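Local structure of periplasmic binding protein (Veillonella parvula, 4MO9) at residues K104-E109 with S131-K136; G99-K104 with K126-S131; K94-G99 with V112-D117; V41-Q44 with G50-F53; I147-E152 with E162-A167. The protein probably captures a chelated iron compound, such as an iron-siderophore complex, or a related ligand and delivers it to an ABC transporter, as TroA-like solute-binding proteins do. All blocks are in the same frame, centred on the assembly; numbering follows the deposited sequence.

Contact 1. Residues K104-E109 with S131-K136; sequences KTFNAE and SDAKAK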
# COMPACT_ATOMS: atom_id res chain seq x y z
N LYS A 104 -16.85 13.28 7.81
CA LYS A 104 -18.19 13.74 8.07
C LYS A 104 -18.98 13.60 6.77
O LYS A 104 -20.08 14.15 6.62
CB LYS A 104 -18.15 15.18 8.59
CG LYS A 104 -16.98 15.43 9.55
CD LYS A 104 -17.30 16.44 10.65
CE LYS A 104 -16.19 16.50 11.70
NZ LYS A 104 -16.02 15.22 12.44
N THR A 105 -18.39 12.85 5.84
CA THR A 105 -18.98 12.54 4.54
C THR A 105 -19.73 11.20 4.54
O THR A 105 -20.50 10.92 3.63
CB THR A 105 -17.91 12.49 3.42
OG1 THR A 105 -16.99 11.42 3.67
CG2 THR A 105 -17.14 13.81 3.33
N PHE A 106 -19.48 10.37 5.55
CA PHE A 106 -20.16 9.09 5.63
C PHE A 106 -21.58 9.27 6.15
O PHE A 106 -21.79 9.84 7.23
CB PHE A 106 -19.42 8.09 6.52
CG PHE A 106 -19.92 6.68 6.38
CD1 PHE A 106 -20.92 6.19 7.21
CD2 PHE A 106 -19.41 5.85 5.40
CE1 PHE A 106 -21.39 4.90 7.07
CE2 PHE A 106 -19.87 4.55 5.26
CZ PHE A 106 -20.87 4.08 6.09
N ASN A 107 -22.54 8.79 5.37
CA ASN A 107 -23.95 8.87 5.73
C ASN A 107 -24.50 7.45 5.75
O ASN A 107 -24.67 6.84 4.69
CB ASN A 107 -24.71 9.74 4.72
CG ASN A 107 -26.18 9.92 5.08
OD1 ASN A 107 -26.89 8.96 5.38
ND2 ASN A 107 -26.65 11.17 5.04
N ALA A 108 -24.75 6.92 6.94
CA ALA A 108 -25.17 5.53 7.08
C ALA A 108 -26.46 5.21 6.32
O ALA A 108 -26.58 4.16 5.70
CB ALA A 108 -25.31 5.17 8.55
N GLU A 109 -27.42 6.13 6.39
CA GLU A 109 -28.70 5.95 5.70
C GLU A 109 -28.54 5.89 4.18
O GLU A 109 -29.25 5.15 3.50
CB GLU A 109 -29.68 7.06 6.10
CG GLU A 109 -30.24 6.96 7.52
CD GLU A 109 -29.21 7.28 8.60
OE1 GLU A 109 -28.27 8.06 8.32
OE2 GLU A 109 -29.33 6.75 9.73
N SER A 131 -17.79 2.42 16.19
CA SER A 131 -18.34 3.53 16.96
C SER A 131 -19.42 4.29 16.19
O SER A 131 -20.41 4.72 16.77
CB SER A 131 -17.22 4.50 17.36
OG SER A 131 -17.72 5.47 18.25
N ASP A 132 -19.21 4.46 14.89
CA ASP A 132 -20.02 5.38 14.08
C ASP A 132 -21.16 4.74 13.29
O ASP A 132 -22.20 5.38 13.12
CB ASP A 132 -19.14 6.16 13.09
CG ASP A 132 -18.36 7.29 13.74
OD1 ASP A 132 -18.64 7.63 14.92
OD2 ASP A 132 -17.46 7.84 13.06
N ALA A 133 -20.97 3.52 12.78
CA ALA A 133 -21.83 2.97 11.73
C ALA A 133 -22.29 1.52 11.92
O ALA A 133 -23.38 1.16 11.47
CB ALA A 133 -21.16 3.12 10.36
N LYS A 134 -21.45 0.68 12.53
CA LYS A 134 -21.71 -0.76 12.57
C LYS A 134 -23.09 -1.14 13.12
O LYS A 134 -23.73 -2.02 12.57
CB LYS A 134 -20.61 -1.53 13.32
CG LYS A 134 -20.79 -3.06 13.25
CD LYS A 134 -19.59 -3.85 13.83
CE LYS A 134 -19.79 -5.38 13.67
NZ LYS A 134 -21.07 -5.86 14.29
N ALA A 135 -23.54 -0.48 14.18
CA ALA A 135 -24.88 -0.77 14.70
C ALA A 135 -25.93 -0.56 13.61
O ALA A 135 -26.89 -1.33 13.51
CB ALA A 135 -25.20 0.08 15.93
N LYS A 136 -25.74 0.47 12.79
CA LYS A 136 -26.68 0.76 11.72
C LYS A 136 -26.57 -0.26 10.59
O LYS A 136 -27.59 -0.66 9.99
CB LYS A 136 -26.51 2.19 11.21
CG LYS A 136 -26.96 3.23 12.24
CD LYS A 136 -26.91 4.63 11.67
CE LYS A 136 -27.37 5.66 12.69
NZ LYS A 136 -27.21 7.04 12.15
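A chi1 of -167° sets Phe106 CG anti to the backbone N and beside the carbonyl carbon, which carries the ring to Ala133, whose CB lies 3.7 Å from Phe106 CE1 and oblique to the ring plane. Lys136 starts with CG beside its backbone N, chi1 -69°, and then runs extended from CG to NZ. Glu109 answers with a chain bent at chi2 (72°), which brings its carboxylate back toward the lysine. The ionic pair that results is a salt bridge: Lys136 NZ lies 3.2 Å from Glu109 OE2 and donates to the syn lone pair of that oxygen, on the side of OE1. Glu109 OE1 stands 4.1 Å from Lys136 NZ, so the ammonium favours one oxygen and does not straddle the two. Nearer the backbone, the lysine CD rests 3.5 Å from Ala108 CB.

The segments belong to one lobe of a TroA-like binding protein. Residues 104-109 lead into helix 108-112, with Asn107 at the N-cap, where its OD1 accepts from Gln110 N; residues 131-136 span the junction of helices 123-132 and 134-139, with Ala133 at the N-cap of the second. The two backbones are nearest at Ala108 and Ala133, whose CA atoms are 6.3 Å apart.

Further neighbours meet the same aromatic side chain: Ile101, which also touches Ala133, and Gln44 both pack against Phe106.

Contact 2. Residues G99-K104 with K126-S131; sequences GTIGDK and KDQYES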
# COMPACT_ATOMS: atom_id res chain seq x y z
N GLY A 99 -19.72 7.98 1.27
CA GLY A 99 -18.74 8.67 2.07
C GLY A 99 -17.70 7.72 2.65
O GLY A 99 -17.75 6.51 2.40
N THR A 100 -16.76 8.26 3.42
CA THR A 100 -15.75 7.45 4.07
C THR A 100 -15.93 7.51 5.60
O THR A 100 -16.14 8.58 6.16
CB THR A 100 -14.33 7.92 3.64
OG1 THR A 100 -14.13 7.57 2.27
CG2 THR A 100 -13.26 7.24 4.47
N ILE A 101 -15.87 6.35 6.25
CA ILE A 101 -15.97 6.26 7.71
C ILE A 101 -14.90 7.14 8.35
O ILE A 101 -13.74 7.07 7.97
CB ILE A 101 -15.73 4.81 8.21
CG1 ILE A 101 -16.85 3.88 7.73
CG2 ILE A 101 -15.61 4.75 9.74
CD1 ILE A 101 -18.18 4.15 8.41
N GLY A 102 -15.29 7.96 9.32
CA GLY A 102 -14.33 8.79 10.02
C GLY A 102 -14.28 10.19 9.44
O GLY A 102 -13.77 11.12 10.07
N ASP A 103 -14.80 10.32 8.22
CA ASP A 103 -15.07 11.64 7.67
C ASP A 103 -16.49 12.03 8.07
O ASP A 103 -17.25 11.21 8.59
CB ASP A 103 -14.94 11.64 6.15
CG ASP A 103 -13.50 11.56 5.68
OD1 ASP A 103 -12.60 11.57 6.55
OD2 ASP A 103 -13.28 11.51 4.45
N LYS A 104 -16.85 13.28 7.81
CA LYS A 104 -18.19 13.74 8.07
C LYS A 104 -18.98 13.60 6.77
O LYS A 104 -20.08 14.15 6.62
CB LYS A 104 -18.15 15.18 8.59
CG LYS A 104 -16.98 15.43 9.55
CD LYS A 104 -17.30 16.44 10.65
CE LYS A 104 -16.19 16.50 11.70
NZ LYS A 104 -16.02 15.22 12.44
N LYS A 126 -11.44 -0.17 12.09
CA LYS A 126 -12.44 -0.90 12.89
C LYS A 126 -13.04 -0.12 14.07
O LYS A 126 -14.27 -0.09 14.25
CB LYS A 126 -11.85 -2.24 13.37
CG LYS A 126 -12.74 -3.06 14.35
CD LYS A 126 -12.20 -4.49 14.48
CE LYS A 126 -12.93 -5.32 15.54
NZ LYS A 126 -12.71 -4.83 16.92
N ASP A 127 -12.19 0.50 14.88
CA ASP A 127 -12.69 1.24 16.04
C ASP A 127 -13.67 2.33 15.63
O ASP A 127 -14.77 2.43 16.19
CB ASP A 127 -11.53 1.84 16.85
CG ASP A 127 -10.73 0.78 17.59
OD1 ASP A 127 -11.31 -0.28 17.92
OD2 ASP A 127 -9.53 1.01 17.84
N GLN A 128 -13.29 3.12 14.64
CA GLN A 128 -14.16 4.19 14.15
C GLN A 128 -15.44 3.61 13.55
O GLN A 128 -16.53 4.12 13.79
CB GLN A 128 -13.43 5.03 13.10
CG GLN A 128 -14.14 6.32 12.78
CD GLN A 128 -14.01 7.33 13.91
OE1 GLN A 128 -14.91 8.14 14.15
NE2 GLN A 128 -12.89 7.28 14.61
N TYR A 129 -15.31 2.54 12.77
CA TYR A 129 -16.46 1.91 12.14
C TYR A 129 -17.45 1.45 13.21
O TYR A 129 -18.64 1.75 13.14
CB TYR A 129 -16.00 0.74 11.27
CG TYR A 129 -17.13 -0.10 10.69
CD1 TYR A 129 -17.93 0.39 9.66
CD2 TYR A 129 -17.37 -1.39 11.15
CE1 TYR A 129 -18.97 -0.39 9.12
CE2 TYR A 129 -18.38 -2.18 10.61
CZ TYR A 129 -19.17 -1.67 9.60
OH TYR A 129 -20.17 -2.45 9.07
N GLU A 130 -16.94 0.73 14.21
CA GLU A 130 -17.81 0.19 15.25
C GLU A 130 -18.47 1.29 16.06
O GLU A 130 -19.59 1.12 16.54
CB GLU A 130 -17.04 -0.79 16.15
CG GLU A 130 -16.43 -1.94 15.36
CD GLU A 130 -16.35 -3.25 16.12
OE1 GLU A 130 -15.90 -3.24 17.29
OE2 GLU A 130 -16.74 -4.30 15.54
N SER A 131 -17.79 2.42 16.19
CA SER A 131 -18.34 3.53 16.96
C SER A 131 -19.42 4.29 16.19
O SER A 131 -20.41 4.72 16.77
CB SER A 131 -17.22 4.50 17.36
OG SER A 131 -17.72 5.47 18.25
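Ile101 faces helix 123-132 from the beta turn that carries it, and the contact is almost wholly van der Waals. Both of its branches are used. A chi1 of -66° puts CG1 beside the backbone N and leaves CG2 anti to it; CG2 sits 3.7 Å from Gln128 CG and 3.8 Å from Tyr129 N, against the helix backbone. The CG1 branch continues to CD1, which meets the tyrosine at the edge of its ring, in the ring plane, 4.0 Å from Tyr129 CD1. A second apolar approach is made by backbone: Gly102 CA lies 3.7 Å from Gln128 CG. Cutting Ile101 back to alanine is likely to open a gap beside the Tyr129 ring edge and the Gln128 methylenes, since both branches that fill it would be gone.

Backbone geometry presents these groups. Thr100 to Asp103 form a type II turn, closed by Asp103 N to Thr100 O at 3.0 Å, and Gly102 has the positive phi (97°) at which a side chain would be jammed against the preceding carbonyl oxygen.

Some polar groups find partners outside the two segments. Tyr129 OH is hydrogen-bonded to Thr144 OG1, which fixes the far end of the ring, and Thr100 N donates to Thr105 OG1. With no hydrogen bond crossing between the segments, the fit of turn against helix rests on shape and on burial of Ile101 and Tyr129.

Contact 3. Residues K94-G99 with V112-D117; sequences KIPVVG and VALNPD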
# COMPACT_ATOMS: atom_id res chain seq x y z
N LYS A 94 -19.56 5.07 -12.72
CA LYS A 94 -21.03 5.06 -12.73
C LYS A 94 -21.61 4.48 -11.43
O LYS A 94 -22.82 4.57 -11.20
CB LYS A 94 -21.56 4.24 -13.91
CG LYS A 94 -21.24 4.77 -15.30
CD LYS A 94 -21.95 3.91 -16.34
CE LYS A 94 -21.54 4.24 -17.77
NZ LYS A 94 -22.17 3.28 -18.74
N ILE A 95 -20.77 3.87 -10.60
CA ILE A 95 -21.23 3.28 -9.35
C ILE A 95 -21.56 4.39 -8.35
O ILE A 95 -20.77 5.32 -8.19
CB ILE A 95 -20.16 2.33 -8.76
CG1 ILE A 95 -19.82 1.21 -9.75
CG2 ILE A 95 -20.63 1.75 -7.43
CD1 ILE A 95 -18.57 0.40 -9.35
N PRO A 96 -22.72 4.30 -7.69
CA PRO A 96 -23.09 5.29 -6.67
C PRO A 96 -21.95 5.53 -5.67
O PRO A 96 -21.31 4.57 -5.23
CB PRO A 96 -24.29 4.63 -5.97
CG PRO A 96 -24.94 3.84 -7.06
CD PRO A 96 -23.80 3.31 -7.90
N VAL A 97 -21.70 6.79 -5.35
CA VAL A 97 -20.60 7.17 -4.47
C VAL A 97 -21.04 7.14 -3.00
O VAL A 97 -22.18 7.53 -2.70
CB VAL A 97 -20.07 8.57 -4.84
CG1 VAL A 97 -19.09 9.10 -3.81
CG2 VAL A 97 -19.41 8.54 -6.22
N VAL A 98 -20.19 6.65 -2.10
CA VAL A 98 -20.48 6.69 -0.66
C VAL A 98 -19.39 7.46 0.09
O VAL A 98 -18.25 7.56 -0.38
CB VAL A 98 -20.61 5.28 -0.03
CG1 VAL A 98 -21.78 4.54 -0.63
CG2 VAL A 98 -19.32 4.48 -0.21
N GLY A 99 -19.72 7.98 1.27
CA GLY A 99 -18.74 8.67 2.07
C GLY A 99 -17.70 7.72 2.65
O GLY A 99 -17.75 6.51 2.40
N VAL A 112 -27.10 2.32 3.53
CA VAL A 112 -28.18 1.34 3.70
C VAL A 112 -29.12 1.35 2.50
O VAL A 112 -29.64 0.30 2.09
CB VAL A 112 -28.98 1.61 5.00
CG1 VAL A 112 -30.21 0.71 5.10
CG2 VAL A 112 -28.09 1.41 6.22
N ALA A 113 -29.32 2.52 1.92
CA ALA A 113 -30.22 2.68 0.79
C ALA A 113 -29.70 2.03 -0.49
O ALA A 113 -30.44 1.89 -1.47
CB ALA A 113 -30.49 4.15 0.55
N LEU A 114 -28.44 1.63 -0.48
CA LEU A 114 -27.85 0.92 -1.62
C LEU A 114 -28.11 -0.59 -1.55
O LEU A 114 -27.69 -1.33 -2.44
CB LEU A 114 -26.35 1.18 -1.67
CG LEU A 114 -25.91 2.63 -1.90
CD1 LEU A 114 -24.40 2.68 -1.88
CD2 LEU A 114 -26.42 3.15 -3.23
N ASN A 115 -28.80 -1.02 -0.49
CA ASN A 115 -29.01 -2.45 -0.22
C ASN A 115 -27.76 -3.32 -0.37
O ASN A 115 -27.79 -4.33 -1.07
CB ASN A 115 -30.14 -2.98 -1.09
CG ASN A 115 -31.46 -2.34 -0.75
OD1 ASN A 115 -31.83 -2.26 0.43
ND2 ASN A 115 -32.17 -1.84 -1.76
N PRO A 116 -26.67 -2.94 0.31
CA PRO A 116 -25.44 -3.71 0.11
C PRO A 116 -25.52 -5.02 0.87
O PRO A 116 -26.41 -5.16 1.73
CB PRO A 116 -24.37 -2.82 0.74
CG PRO A 116 -25.09 -2.07 1.82
CD PRO A 116 -26.54 -1.94 1.39
N ASP A 117 -24.63 -5.96 0.57
CA ASP A 117 -24.64 -7.21 1.31
C ASP A 117 -23.43 -7.34 2.23
O ASP A 117 -23.53 -7.95 3.30
CB ASP A 117 -24.82 -8.45 0.41
CG ASP A 117 -23.98 -8.41 -0.86
OD1 ASP A 117 -22.97 -7.66 -0.91
OD2 ASP A 117 -24.31 -9.17 -1.81
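Leu114 provides one side of this contact, meeting Pro96 and Val98 with its two methyl branches. From CB, which points toward residues 94-99, the chain places CG beside the backbone N and anti to the carbonyl carbon (chi1 -64°). At CG the methyls part company. CD2 goes to the proline, 3.8 Å from Pro96 CB and 4.2 Å from Pro96 CG, and so meets the CB-CG part of the ring. CD1 goes to the valine and reaches Val98 CG1 at 3.4 Å, closer than the usual van der Waals distance between two carbons and hence a tight point. The approaches to both partners are oblique. The branch of Val98 that meets the leucine, CG1, lies beside the backbone N.

The CA atoms of Pro96 and Leu114, the nearest pair, are 8.2 Å apart. At this separation the backbones do not meet; the side chains span the distance, and no hydrogen bond crosses. A type I turn from Val112 to Asn115, with Asn115 N bonded to Val112 O at 3.0 Å, holds Leu114 at its third position. Asn115 follows with a positive phi, where the chain leaves the preceding helix.

The contact joins two loops flanking helix 108-112. Residues 94-99 follow helix 79-88, and Pro96 and Val98 make backbone hydrogen bonds to Met70, beside strand 67-69. Residues 112-117 lead to strand 118-122, and Arg40, just before strand 41-42, takes the carbonyl oxygens of Leu114 and Asn115. Val98 also packs on Gln110 and Val111 of helix 108-112 and on Val42 of strand 41-42.

Contact 4. Residues V41-Q44 with G50-F53; sequences VVLQ and GPFF
Leu43, Pro51 and Gln44 lose the most surface here, and Leu43 works with both methyls. Its CG lies beside the backbone N (chi1 -58°), and from there CD2 comes to 4.1 Å from Pro51 CG and CD1 to 4.0 Å from Phe52 CD2, oblique to the phenylalanine ring. The leucine tip thus bridges two consecutive residues, Pro51 and Phe52.

Strand 41-42, helix 52-59 and strand 67-69 make a beta-alpha-beta unit of the parallel sheet, and this contact closes the loop from the first strand to the helix. That loop carries Trp45 and Ala48, which line the trimethylamine oxide pocket.

Gln44 takes part through its backbone carbonyl. Its O accepts a CA-H...O contact from Gly50, 3.3 Å from CA with 163° at the hydrogen, and lies 3.5 Å from Pro51 CD. A side chain on Gly50 would run into this oxygen, so glycine permits the close approach. A water donates to the same Gln44 O at 2.7 Å and accepts from Phe52 N at 3.0 Å, linking a carbonyl and an amide of this buried contact. Pro51 also packs on Phe120 of strand 118-122, and Phe52 on Phe85 of helix 79-88.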
# COMPACT_ATOMS: atom_id res chain seq x y z
N VAL A 41 -21.10 -4.99 -2.77
CA VAL A 41 -20.11 -4.57 -1.80
C VAL A 41 -20.08 -3.03 -1.69
O VAL A 41 -20.23 -2.34 -2.70
CB VAL A 41 -18.71 -5.09 -2.21
CG1 VAL A 41 -17.63 -4.63 -1.23
CG2 VAL A 41 -18.71 -6.63 -2.33
N VAL A 42 -19.92 -2.50 -0.47
CA VAL A 42 -19.59 -1.08 -0.27
C VAL A 42 -18.10 -0.96 0.04
O VAL A 42 -17.61 -1.53 1.02
CB VAL A 42 -20.41 -0.44 0.87
CG1 VAL A 42 -19.91 0.97 1.17
CG2 VAL A 42 -21.90 -0.40 0.53
N LEU A 43 -17.37 -0.25 -0.81
CA LEU A 43 -15.93 -0.09 -0.65
C LEU A 43 -15.56 0.98 0.37
O LEU A 43 -16.23 2.01 0.47
CB LEU A 43 -15.29 0.30 -1.98
CG LEU A 43 -15.52 -0.67 -3.14
CD1 LEU A 43 -14.96 -0.07 -4.44
CD2 LEU A 43 -14.86 -2.01 -2.82
N GLN A 44 -14.47 0.74 1.10
CA GLN A 44 -13.83 1.76 1.92
C GLN A 44 -12.32 1.67 1.70
O GLN A 44 -11.80 0.58 1.40
CB GLN A 44 -14.13 1.55 3.40
CG GLN A 44 -15.56 1.82 3.79
CD GLN A 44 -15.91 3.30 3.75
OE1 GLN A 44 -16.64 3.75 2.86
NE2 GLN A 44 -15.42 4.05 4.72
N GLY A 50 -7.97 -1.01 1.84
CA GLY A 50 -9.33 -1.52 1.72
C GLY A 50 -9.36 -2.61 0.65
O GLY A 50 -8.33 -2.89 0.02
N PRO A 51 -10.52 -3.22 0.40
CA PRO A 51 -10.55 -4.41 -0.47
C PRO A 51 -10.43 -4.13 -1.98
O PRO A 51 -10.26 -5.09 -2.73
CB PRO A 51 -11.93 -5.00 -0.18
CG PRO A 51 -12.77 -3.80 0.16
CD PRO A 51 -11.84 -2.93 0.99
N PHE A 52 -10.50 -2.87 -2.43
CA PHE A 52 -10.58 -2.58 -3.87
C PHE A 52 -9.61 -3.36 -4.77
O PHE A 52 -10.03 -4.01 -5.73
CB PHE A 52 -10.42 -1.08 -4.15
CG PHE A 52 -10.36 -0.76 -5.63
CD1 PHE A 52 -9.14 -0.51 -6.25
CD2 PHE A 52 -11.53 -0.74 -6.39
CE1 PHE A 52 -9.09 -0.23 -7.61
CE2 PHE A 52 -11.48 -0.47 -7.76
CZ PHE A 52 -10.26 -0.21 -8.37
N PHE A 53 -8.31 -3.28 -4.48
CA PHE A 53 -7.34 -3.97 -5.33
C PHE A 53 -7.50 -5.48 -5.24
O PHE A 53 -7.34 -6.18 -6.24
CB PHE A 53 -5.91 -3.58 -4.96
CG PHE A 53 -5.41 -2.39 -5.72
CD1 PHE A 53 -5.01 -1.25 -5.04
CD2 PHE A 53 -5.33 -2.41 -7.10
CE1 PHE A 53 -4.54 -0.14 -5.73
CE2 PHE A 53 -4.85 -1.30 -7.80
CZ PHE A 53 -4.46 -0.17 -7.11
O HOH W 1 -11.80 -0.51 -1.10

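Contact 5. Residues I147-E152 with E162-A167; sequences IDYHAE and EAIGKA
Ile164 sends its CG1 branch from helix 154-168 against Ile147 and Tyr149. Ile164 CG1 lies 4.0 Å from Ile147 CG2, and Ile164 CD1 follows at 4.1 Å from the same Ile147 methyl. The two isoleucines cross at about a right angle. Ile164 CD1 also lies 4.0 Å from Tyr149 OH, the aromatic side chain reaching the helix with its outer end.

The next shell explains these positions. In Ile147, chi1 of 63° puts CG1 between the backbone N and the carbonyl carbon and leaves CG2, beside the N, to meet the helix. Tyr149 OH is hydrogen-bonded to Thr54 OG1, so the hydroxyl near the Ile164 methyl has its polar partner on helix 52-59, and the tyrosine ring meets that of His157. Next to Tyr149 in the chain, Asp148 OD1 receives weak bonds from His150 N and Ala151 N, both at 3.1 Å, within the loop after the strand.

Strand 143-147 is one of the two edge strands of the parallel sheet, and Ile147 is bonded by its backbone to Ile121 of strand 118-122 and Val123 just after it. On the helix side, Ile164 also packs on Thr54, Ile55 and Leu58 of helix 52-59, while Ala163 and Ala167 lean on Ile24 of strand 22-25.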
# COMPACT_ATOMS: atom_id res chain seq x y z
N ILE A 147 -10.50 -6.94 7.54
CA ILE A 147 -9.30 -7.36 6.83
C ILE A 147 -8.14 -6.51 7.37
O ILE A 147 -8.36 -5.51 8.06
CB ILE A 147 -9.44 -7.13 5.31
CG1 ILE A 147 -9.60 -5.64 5.00
CG2 ILE A 147 -10.64 -7.92 4.74
CD1 ILE A 147 -9.52 -5.30 3.51
N ASP A 148 -6.90 -6.90 7.08
CA ASP A 148 -5.79 -6.17 7.68
C ASP A 148 -4.50 -6.35 6.89
O ASP A 148 -3.69 -7.25 7.18
CB ASP A 148 -5.58 -6.57 9.15
CG ASP A 148 -4.58 -5.67 9.88
OD1 ASP A 148 -4.17 -4.62 9.33
OD2 ASP A 148 -4.20 -6.00 11.03
N TYR A 149 -4.31 -5.49 5.91
CA TYR A 149 -3.04 -5.44 5.19
C TYR A 149 -2.05 -4.53 5.91
O TYR A 149 -0.84 -4.57 5.61
CB TYR A 149 -3.29 -4.95 3.76
CG TYR A 149 -4.06 -5.91 2.89
CD1 TYR A 149 -3.69 -7.24 2.78
CD2 TYR A 149 -5.18 -5.48 2.18
CE1 TYR A 149 -4.40 -8.13 1.97
CE2 TYR A 149 -5.91 -6.36 1.38
CZ TYR A 149 -5.50 -7.68 1.28
OH TYR A 149 -6.21 -8.54 0.47
N HIS A 150 -2.53 -3.71 6.85
CA HIS A 150 -1.66 -2.72 7.49
C HIS A 150 -0.70 -3.37 8.48
O HIS A 150 0.37 -2.82 8.77
CB HIS A 150 -2.47 -1.62 8.20
CG HIS A 150 -3.23 -0.73 7.27
ND1 HIS A 150 -4.40 -1.12 6.66
CD2 HIS A 150 -2.98 0.53 6.85
CE1 HIS A 150 -4.84 -0.13 5.89
NE2 HIS A 150 -3.99 0.89 6.00
N ALA A 151 -1.07 -4.54 8.99
CA ALA A 151 -0.20 -5.23 9.96
C ALA A 151 1.13 -5.62 9.31
O ALA A 151 2.16 -5.72 9.99
CB ALA A 151 -0.89 -6.48 10.50
N GLU A 152 1.09 -5.86 8.00
CA GLU A 152 2.24 -6.40 7.27
C GLU A 152 2.73 -7.71 7.91
O GLU A 152 3.94 -7.91 8.10
CB GLU A 152 3.37 -5.38 7.18
CG GLU A 152 2.96 -4.00 6.62
CD GLU A 152 2.70 -4.01 5.11
OE1 GLU A 152 2.47 -5.11 4.53
OE2 GLU A 152 2.73 -2.91 4.50
N GLU A 162 -7.96 -14.52 1.69
CA GLU A 162 -8.83 -15.69 1.74
C GLU A 162 -10.27 -15.28 2.07
O GLU A 162 -11.23 -15.78 1.45
CB GLU A 162 -8.24 -16.67 2.76
CG GLU A 162 -9.14 -17.79 3.26
CD GLU A 162 -8.51 -18.49 4.46
OE1 GLU A 162 -9.23 -18.76 5.45
OE2 GLU A 162 -7.28 -18.74 4.42
N ALA A 163 -10.43 -14.34 3.01
CA ALA A 163 -11.77 -13.91 3.42
C ALA A 163 -12.52 -13.17 2.30
O ALA A 163 -13.73 -13.40 2.07
CB ALA A 163 -11.70 -13.05 4.68
N ILE A 164 -11.82 -12.28 1.59
CA ILE A 164 -12.42 -11.53 0.50
C ILE A 164 -12.78 -12.48 -0.64
O ILE A 164 -13.88 -12.39 -1.21
CB ILE A 164 -11.48 -10.42 -0.02
CG1 ILE A 164 -11.18 -9.41 1.10
CG2 ILE A 164 -12.11 -9.71 -1.22
CD1 ILE A 164 -10.16 -8.34 0.72
N GLY A 165 -11.88 -13.40 -0.96
CA GLY A 165 -12.17 -14.39 -1.99
C GLY A 165 -13.37 -15.27 -1.66
O GLY A 165 -14.23 -15.52 -2.53
N LYS A 166 -13.45 -15.75 -0.42
CA LYS A 166 -14.54 -16.65 -0.06
C LYS A 166 -15.87 -15.89 -0.08
O LYS A 166 -16.90 -16.43 -0.50
CB LYS A 166 -14.29 -17.31 1.30
CG LYS A 166 -15.29 -18.43 1.61
CD LYS A 166 -14.83 -19.26 2.80
CE LYS A 166 -15.69 -20.51 2.96
NZ LYS A 166 -15.30 -21.26 4.17
N ALA A 167 -15.84 -14.63 0.35
CA ALA A 167 -17.03 -13.78 0.33
C ALA A 167 -17.56 -13.60 -1.10
O ALA A 167 -18.78 -13.54 -1.32
CB ALA A 167 -16.72 -12.43 0.96

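From the N terminus, contact 4 comes first and closes the short loop between strand 41-42 and helix 52-59. Contacts 3, 2 and 1 follow with alternating segments, so each crosses the others: residues 94-109 run as one stretch, and 112-117, 126-131 and 131-136 return to it in turn. Contacts 2 and 3 share Gly99, and contacts 1 and 2 share Lys104 and Ser131. Contact 5 is last, closing the connection from strand 143-147 to helix 154-168. It touches contact 4 where Pro51 meets Ile147 and Ile164. Together they tie the loops, helices and parallel sheet of one lobe, while contacts 1 and 5 remain about 11 Å apart at their nearest atoms.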